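Local coordinates for p22 protein (Trypanosoma brucei, PDB 3JV1) that acts as an accessory factor in RNA editing specific for the cytochrome oxidase subunit II transcript and belongs to the Mam33 family, at residues A[81-86]-A[101-106]; A[57-62]-A[73-78]. All blocks are in the same frame, centred on the assembly; numbering follows the deposited sequence.

How the contacts relate
Read from the N terminus, after strands 35-37 and 46-51 the chain runs along strand 54-63 and returns along strand 72-80, and contact 2 closes the hairpin between them. A short turn through G81 and G82 then starts strand 83-92, whose return partner 95-104 makes contact 1, the outermost pairing of the sheet on that side within this chain. The two closures follow in series, neither nested nor crossed, with centres about 14 Å apart. They join through the pairing of 72-80 with 83-92: L85 O lies 2.9 Å from V78 N, a probable hydrogen bond, and V86 packs on L77. Together they make four consecutive strands of one antiparallel meander.

Contact 1 (A[81-86]-A[101-106]); sequences GGKALV and VCFRHD
A84 to V86 pair with C102 to R104 in an antiparallel beta hairpin, where strand 83-92 begins and strand 95-104 ends, at one margin of the Mam33-family sheet within this chain; K83 and H105 meet through their side chains beyond the last pair. Four backbone hydrogen bonds hold the strands, two in each of the hydrogen-bonded pairs A84/R104 and V86/C102; R104 N reaches A84 O at 2.8 Å with an N-H...O angle of 171°. Between them, L85 and F103 form a non-hydrogen-bonded pair with both side chains on one face of the sheet. With chi1 at -172°, the F103 ring swings beside its own carbonyl carbon and turns one face to A84 O, 3.6 Å from CD1. The edge of that ring receives the K83 chain, CD lying 3.8 Å from CZ. L85 reaches the other way along the same face, its CD2 touching V101 CG1 at 3.7 Å. This face is a subunit interface: F180 of the second subunit meets the F103 ring edge-to-face and packs on K83 and L85.

On the opposite face A84, V86, C102 and R104 gather. V86 CG2 meets R104 CG at 3.9 Å, the two side chains at about a right angle. Beyond this the arginine turns away, bent at chi2, and sets one face of its guanidinium against C102 CB, off centre toward the rim. NH1 bonds to Y125 O and also to F103 O, approaching the latter from above the carbonyl plane. Past the strand end, D106 N-caps helix 107-111 through L109 N. H105 NE2 bonds to E172 of the second subunit, while K83 NZ donates to ND1 at 3.2 Å, 5° out of the imidazole plane, consistent with ND1 acting as the acceptor.

Contact 2 (A[57-62]-A[73-78]); sequences ILQLTG and TLDVLV
L58 and V76 lie side by side and point the same way, a cross-strand pair in the antiparallel beta hairpin of strands 54-63 and 72-80 near the middle of the Mam33-family sheet. Both methyls of L58 close on one branch of the valine, CD1 reaching V76 CG2 at 3.5 Å. L74 comes in at a slant to L58 and L60. Its CG stands between its own backbone N and carbonyl carbon (chi1 49°), and from there CD1 meets L58 CD1 at 3.9 Å while CD2 approaches L60 CD1. This leucine and valine face is buried: I158 of helix 152-181 packs on L58 and L74, and L145 of helix 135-146 on V76.

The other face carries I57, L77, Q59, D75 and T73. Q59 slants across L77 and sets its OE1 3.6 Å from CD1, a van der Waals contact of the amide oxygen with the L77 methyl. I57 and L77 face each other through two backbone hydrogen bonds, as do Q59 and D75.

Past L60 the register slips by one residue at a classic beta bulge, in which T61 and G62 both oppose T73. T61 N donates to T73 O at 2.8 Å, from above the carbonyl plane; G62 N adds a weak bond to the same oxygen, and T73 N returns one to G62 O. G62 takes a phi of 153°, a backbone shape that suits glycine. The bulge brings the two threonine side chains together at about a right angle, with T61 OG1 and T73 OG1 hydrogen-bonded at 2.9 Å. T61 OG1 also shares a water with the carboxylate of D75, to whose OD1 the water donates a hydrogen bond of 2.6 Å.

Contact 1 (A[81-86]-A[101-106])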
ATOM      1  N   GLY A  81      13.580  -5.022 -26.682  1.00 37.18           N
ATOM      2  CA  GLY A  81      13.428  -3.787 -27.434  1.00 36.47           C
ATOM      3  C   GLY A  81      12.918  -2.594 -26.648  1.00 35.96           C
ATOM      4  O   GLY A  81      12.186  -1.767 -27.183  1.00 38.45           O
ATOM      5  N   GLY A  82      13.288  -2.502 -25.378  1.00 35.93           N
ATOM      6  CA  GLY A  82      12.845  -1.380 -24.569  1.00 35.66           C
ATOM      7  C   GLY A  82      11.416  -1.459 -24.062  1.00 35.16           C
ATOM      8  O   GLY A  82      10.903  -0.492 -23.497  1.00 33.24           O
ATOM      9  N   LYS A  83      10.770  -2.604 -24.253  1.00 34.94           N
ATOM     10  CA  LYS A  83       9.394  -2.787 -23.795  1.00 35.02           C
ATOM     11  C   LYS A  83       9.290  -4.054 -22.952  1.00 34.27           C
ATOM     12  O   LYS A  83      10.181  -4.899 -22.980  1.00 33.88           O
ATOM     13  CB  LYS A  83       8.447  -2.894 -24.991  1.00 33.88           C
ATOM     14  CG  LYS A  83       8.469  -1.686 -25.907  1.00 38.63           C
ATOM     15  CD  LYS A  83       7.513  -1.873 -27.088  1.00 41.24           C
ATOM     16  CE  LYS A  83       7.582  -0.693 -28.050  1.00 43.70           C
ATOM     17  NZ  LYS A  83       7.210   0.589 -27.380  1.00 46.03           N
ATOM     18  N   ALA A  84       8.205  -4.194 -22.203  1.00 32.01           N
ATOM     19  CA  ALA A  84       8.042  -5.384 -21.387  1.00 32.89           C
ATOM     20  C   ALA A  84       6.613  -5.893 -21.278  1.00 31.47           C
ATOM     21  O   ALA A  84       5.657  -5.122 -21.231  1.00 29.85           O
ATOM     22  CB  ALA A  84       8.597  -5.134 -19.992  1.00 31.74           C
ATOM     23  N   LEU A  85       6.494  -7.214 -21.249  1.00 31.49           N
ATOM     24  CA  LEU A  85       5.220  -7.892 -21.075  1.00 30.85           C
ATOM     25  C   LEU A  85       5.358  -8.286 -19.607  1.00 33.21           C
ATOM     26  O   LEU A  85       6.304  -8.990 -19.243  1.00 32.32           O
ATOM     27  CB  LEU A  85       5.155  -9.153 -21.939  1.00 33.37           C
ATOM     28  CG  LEU A  85       3.910  -9.411 -22.789  1.00 35.19           C
ATOM     29  CD1 LEU A  85       4.035 -10.778 -23.448  1.00 31.75           C
ATOM     30  CD2 LEU A  85       2.656  -9.332 -21.946  1.00 33.36           C
ATOM     31  N   VAL A  86       4.439  -7.822 -18.766  1.00 31.85           N
ATOM     32  CA  VAL A  86       4.500  -8.111 -17.342  1.00 31.51           C
ATOM     33  C   VAL A  86       3.340  -8.968 -16.844  1.00 31.76           C
ATOM     34  O   VAL A  86       2.187  -8.548 -16.879  1.00 32.00           O
ATOM     35  CB  VAL A  86       4.548  -6.794 -16.533  1.00 32.37           C
ATOM     36  CG1 VAL A  86       4.771  -7.091 -15.056  1.00 32.53           C
ATOM     37  CG2 VAL A  86       5.670  -5.902 -17.067  1.00 31.56           C
ATOM     38  N   VAL A 101      -2.052  -9.543 -16.799  1.00 31.10           N
ATOM     39  CA  VAL A 101      -1.129  -9.456 -17.922  1.00 29.78           C
ATOM     40  C   VAL A 101      -1.146  -7.996 -18.342  1.00 29.55           C
ATOM     41  O   VAL A 101      -2.169  -7.489 -18.810  1.00 29.44           O
ATOM     42  CB  VAL A 101      -1.565 -10.304 -19.131  1.00 29.71           C
ATOM     43  CG1 VAL A 101      -0.586 -10.079 -20.288  1.00 30.12           C
ATOM     44  CG2 VAL A 101      -1.604 -11.769 -18.758  1.00 31.09           C
ATOM     45  N   CYS A 102      -0.021  -7.317 -18.142  1.00 29.60           N
ATOM     46  CA  CYS A 102       0.108  -5.913 -18.494  1.00 32.56           C
ATOM     47  C   CYS A 102       1.182  -5.755 -19.548  1.00 32.81           C
ATOM     48  O   CYS A 102       2.070  -6.603 -19.688  1.00 31.41           O
ATOM     49  CB  CYS A 102       0.536  -5.082 -17.280  1.00 33.59           C
ATOM     50  SG  CYS A 102      -0.415  -5.372 -15.804  1.00 40.09           S
ATOM     51  N   PHE A 103       1.092  -4.662 -20.295  1.00 32.83           N
ATOM     52  CA  PHE A 103       2.108  -4.363 -21.279  1.00 33.22           C
ATOM     53  C   PHE A 103       2.683  -3.000 -20.927  1.00 31.53           C
ATOM     54  O   PHE A 103       1.944  -2.056 -20.671  1.00 32.90           O
ATOM     55  CB  PHE A 103       1.561  -4.315 -22.697  1.00 30.56           C
ATOM     56  CG  PHE A 103       2.643  -4.190 -23.729  1.00 33.84           C
ATOM     57  CD1 PHE A 103       3.433  -5.285 -24.052  1.00 34.56           C
ATOM     58  CD2 PHE A 103       2.927  -2.961 -24.319  1.00 35.61           C
ATOM     59  CE1 PHE A 103       4.495  -5.160 -24.947  1.00 35.83           C
ATOM     60  CE2 PHE A 103       3.988  -2.829 -25.213  1.00 36.38           C
ATOM     61  CZ  PHE A 103       4.771  -3.934 -25.525  1.00 36.14           C
ATOM     62  N   ARG A 104       4.006  -2.908 -20.903  1.00 30.99           N
ATOM     63  CA  ARG A 104       4.664  -1.656 -20.579  1.00 33.57           C
ATOM     64  C   ARG A 104       5.531  -1.165 -21.729  1.00 33.39           C
ATOM     65  O   ARG A 104       6.537  -1.784 -22.067  1.00 31.00           O
ATOM     66  CB  ARG A 104       5.517  -1.833 -19.321  1.00 33.32           C
ATOM     67  CG  ARG A 104       4.715  -2.241 -18.106  1.00 34.44           C
ATOM     68  CD  ARG A 104       3.691  -1.180 -17.741  1.00 35.28           C
ATOM     69  NE  ARG A 104       2.879  -1.592 -16.599  1.00 36.70           N
ATOM     70  CZ  ARG A 104       1.553  -1.674 -16.615  1.00 36.34           C
ATOM     71  NH1 ARG A 104       0.872  -1.366 -17.717  1.00 33.77           N
ATOM     72  NH2 ARG A 104       0.909  -2.074 -15.529  1.00 36.65           N
ATOM     73  N   HIS A 105       5.128  -0.056 -22.335  1.00 34.46           N
ATOM     74  CA  HIS A 105       5.888   0.516 -23.436  1.00 37.66           C
ATOM     75  C   HIS A 105       7.228   1.026 -22.913  1.00 38.68           C
ATOM     76  O   HIS A 105       8.253   0.934 -23.593  1.00 37.31           O
ATOM     77  CB  HIS A 105       5.104   1.665 -24.074  1.00 38.77           C
ATOM     78  CG  HIS A 105       4.002   1.209 -24.977  1.00 41.44           C
ATOM     79  ND1 HIS A 105       4.239   0.654 -26.215  1.00 39.72           N
ATOM     80  CD2 HIS A 105       2.658   1.205 -24.813  1.00 41.22           C
ATOM     81  CE1 HIS A 105       3.089   0.328 -26.776  1.00 39.95           C
ATOM     82  NE2 HIS A 105       2.114   0.651 -25.946  1.00 41.95           N
ATOM     83  N   ASP A 106       7.211   1.561 -21.700  1.00 37.51           N
ATOM     84  CA  ASP A 106       8.423   2.077 -21.086  1.00 38.90           C
ATOM     85  C   ASP A 106       9.067   0.952 -20.284  1.00 38.72           C
ATOM     86  O   ASP A 106       8.840   0.831 -19.080  1.00 37.36           O
ATOM     87  CB  ASP A 106       8.086   3.247 -20.164  1.00 39.00           C
ATOM     88  CG  ASP A 106       9.322   3.965 -19.659  1.00 40.42           C
ATOM     89  OD1 ASP A 106      10.404   3.344 -19.640  1.00 41.42           O
ATOM     90  OD2 ASP A 106       9.205   5.147 -19.273  1.00 39.77           O
TER

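Contact 2 (A[57-62]-A[73-78])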
ATOM      1  N   ILE A  57      12.639 -11.866 -16.225  1.00 32.07           N
ATOM      2  CA  ILE A  57      12.897 -11.523 -14.835  1.00 33.85           C
ATOM      3  C   ILE A  57      11.760 -11.957 -13.924  1.00 35.79           C
ATOM      4  O   ILE A  57      10.586 -11.689 -14.204  1.00 34.62           O
ATOM      5  CB  ILE A  57      13.099 -10.012 -14.682  1.00 35.75           C
ATOM      6  CG1 ILE A  57      14.277  -9.565 -15.547  1.00 38.54           C
ATOM      7  CG2 ILE A  57      13.326  -9.659 -13.223  1.00 36.74           C
ATOM      8  CD1 ILE A  57      14.499  -8.071 -15.565  1.00 41.66           C
ATOM      9  N   LEU A  58      12.127 -12.644 -12.845  1.00 33.91           N
ATOM     10  CA  LEU A  58      11.181 -13.132 -11.852  1.00 36.30           C
ATOM     11  C   LEU A  58      11.428 -12.371 -10.559  1.00 34.94           C
ATOM     12  O   LEU A  58      12.511 -12.466  -9.991  1.00 34.31           O
ATOM     13  CB  LEU A  58      11.403 -14.624 -11.594  1.00 38.74           C
ATOM     14  CG  LEU A  58      10.689 -15.703 -12.406  1.00 43.49           C
ATOM     15  CD1 LEU A  58       9.371 -16.048 -11.736  1.00 45.14           C
ATOM     16  CD2 LEU A  58      10.495 -15.247 -13.847  1.00 44.88           C
ATOM     17  N   GLN A  59      10.430 -11.628 -10.097  1.00 33.57           N
ATOM     18  CA  GLN A  59      10.561 -10.856  -8.859  1.00 33.56           C
ATOM     19  C   GLN A  59       9.444 -11.235  -7.897  1.00 32.25           C
ATOM     20  O   GLN A  59       8.273 -10.988  -8.198  1.00 30.62           O
ATOM     21  CB  GLN A  59      10.443  -9.349  -9.132  1.00 34.36           C
ATOM     22  CG  GLN A  59      11.197  -8.836 -10.335  1.00 39.82           C
ATOM     23  CD  GLN A  59      10.937  -7.359 -10.593  1.00 42.38           C
ATOM     24  OE1 GLN A  59       9.787  -6.920 -10.644  1.00 44.87           O
ATOM     25  NE2 GLN A  59      12.006  -6.589 -10.765  1.00 43.81           N
ATOM     26  N   LEU A  60       9.788 -11.832  -6.758  1.00 32.92           N
ATOM     27  CA  LEU A  60       8.770 -12.190  -5.766  1.00 34.04           C
ATOM     28  C   LEU A  60       8.205 -10.883  -5.243  1.00 35.49           C
ATOM     29  O   LEU A  60       8.957  -9.944  -4.998  1.00 35.30           O
ATOM     30  CB  LEU A  60       9.382 -12.969  -4.603  1.00 35.86           C
ATOM     31  CG  LEU A  60       9.626 -14.471  -4.758  1.00 34.85           C
ATOM     32  CD1 LEU A  60       8.304 -15.202  -4.672  1.00 40.03           C
ATOM     33  CD2 LEU A  60      10.330 -14.761  -6.067  1.00 36.78           C
ATOM     34  N   THR A  61       6.888 -10.813  -5.082  1.00 35.88           N
ATOM     35  CA  THR A  61       6.267  -9.589  -4.603  1.00 38.59           C
ATOM     36  C   THR A  61       5.533  -9.744  -3.273  1.00 41.88           C
ATOM     37  O   THR A  61       5.043  -8.761  -2.716  1.00 40.68           O
ATOM     38  CB  THR A  61       5.285  -9.006  -5.652  1.00 37.25           C
ATOM     39  OG1 THR A  61       4.297  -9.985  -5.981  1.00 36.94           O
ATOM     40  CG2 THR A  61       6.021  -8.602  -6.912  1.00 37.23           C
ATOM     41  N   GLY A  62       5.449 -10.969  -2.762  1.00 45.92           N
ATOM     42  CA  GLY A  62       4.781 -11.166  -1.492  1.00 50.87           C
ATOM     43  C   GLY A  62       4.154 -12.524  -1.262  1.00 55.56           C
ATOM     44  O   GLY A  62       4.308 -13.446  -2.064  1.00 54.91           O
ATOM     45  N   THR A  73       3.145 -14.444  -4.382  1.00 40.67           N
ATOM     46  CA  THR A  73       2.891 -13.622  -5.549  1.00 38.54           C
ATOM     47  C   THR A  73       4.226 -13.186  -6.131  1.00 36.10           C
ATOM     48  O   THR A  73       5.196 -12.969  -5.409  1.00 35.01           O
ATOM     49  CB  THR A  73       2.072 -12.354  -5.213  1.00 39.99           C
ATOM     50  OG1 THR A  73       2.724 -11.625  -4.170  1.00 39.41           O
ATOM     51  CG2 THR A  73       0.659 -12.718  -4.777  1.00 41.22           C
ATOM     52  N   LEU A  74       4.273 -13.076  -7.448  1.00 33.01           N
ATOM     53  CA  LEU A  74       5.482 -12.647  -8.117  1.00 32.12           C
ATOM     54  C   LEU A  74       5.130 -12.075  -9.472  1.00 30.40           C
ATOM     55  O   LEU A  74       4.052 -12.324  -9.998  1.00 30.91           O
ATOM     56  CB  LEU A  74       6.463 -13.818  -8.263  1.00 30.47           C
ATOM     57  CG  LEU A  74       5.970 -15.156  -8.816  1.00 34.55           C
ATOM     58  CD1 LEU A  74       5.880 -15.105 -10.328  1.00 35.18           C
ATOM     59  CD2 LEU A  74       6.941 -16.260  -8.398  1.00 38.37           C
ATOM     60  N   ASP A  75       6.041 -11.278 -10.013  1.00 29.86           N
ATOM     61  CA  ASP A  75       5.869 -10.684 -11.324  1.00 29.33           C
ATOM     62  C   ASP A  75       6.876 -11.346 -12.243  1.00 30.66           C
ATOM     63  O   ASP A  75       8.013 -11.611 -11.849  1.00 31.60           O
ATOM     64  CB  ASP A  75       6.175  -9.186 -11.312  1.00 29.28           C
ATOM     65  CG  ASP A  75       5.051  -8.354 -10.742  1.00 33.30           C
ATOM     66  OD1 ASP A  75       3.926  -8.871 -10.587  1.00 31.23           O
ATOM     67  OD2 ASP A  75       5.300  -7.167 -10.462  1.00 35.90           O
ATOM     68  N   VAL A  76       6.455 -11.612 -13.468  1.00 29.60           N
ATOM     69  CA  VAL A  76       7.335 -12.191 -14.455  1.00 30.94           C
ATOM     70  C   VAL A  76       7.401 -11.174 -15.582  1.00 30.79           C
ATOM     71  O   VAL A  76       6.389 -10.860 -16.206  1.00 30.01           O
ATOM     72  CB  VAL A  76       6.796 -13.529 -14.979  1.00 31.07           C
ATOM     73  CG1 VAL A  76       7.529 -13.931 -16.257  1.00 32.84           C
ATOM     74  CG2 VAL A  76       6.996 -14.600 -13.918  1.00 33.92           C
ATOM     75  N   LEU A  77       8.586 -10.631 -15.821  1.00 30.06           N
ATOM     76  CA  LEU A  77       8.741  -9.658 -16.895  1.00 30.93           C
ATOM     77  C   LEU A  77       9.516 -10.243 -18.066  1.00 32.56           C
ATOM     78  O   LEU A  77      10.509 -10.950 -17.881  1.00 32.45           O
ATOM     79  CB  LEU A  77       9.463  -8.403 -16.400  1.00 31.08           C
ATOM     80  CG  LEU A  77       8.822  -7.568 -15.285  1.00 32.67           C
ATOM     81  CD1 LEU A  77       9.123  -8.184 -13.928  1.00 31.49           C
ATOM     82  CD2 LEU A  77       9.372  -6.151 -15.348  1.00 36.71           C
ATOM     83  N   VAL A  78       9.038  -9.963 -19.273  1.00 31.61           N
ATOM     84  CA  VAL A  78       9.704 -10.406 -20.487  1.00 30.49           C
ATOM     85  C   VAL A  78      10.043  -9.094 -21.167  1.00 30.54           C
ATOM     86  O   VAL A  78       9.160  -8.382 -21.640  1.00 31.35           O
ATOM     87  CB  VAL A  78       8.780 -11.267 -21.370  1.00 30.43           C
ATOM     88  CG1 VAL A  78       9.514 -11.668 -22.651  1.00 30.13           C
ATOM     89  CG2 VAL A  78       8.350 -12.514 -20.596  1.00 25.94           C
TER
HETATM   90  O   HOH W   1       2.991  -9.498  -8.253  1.00 40.54           O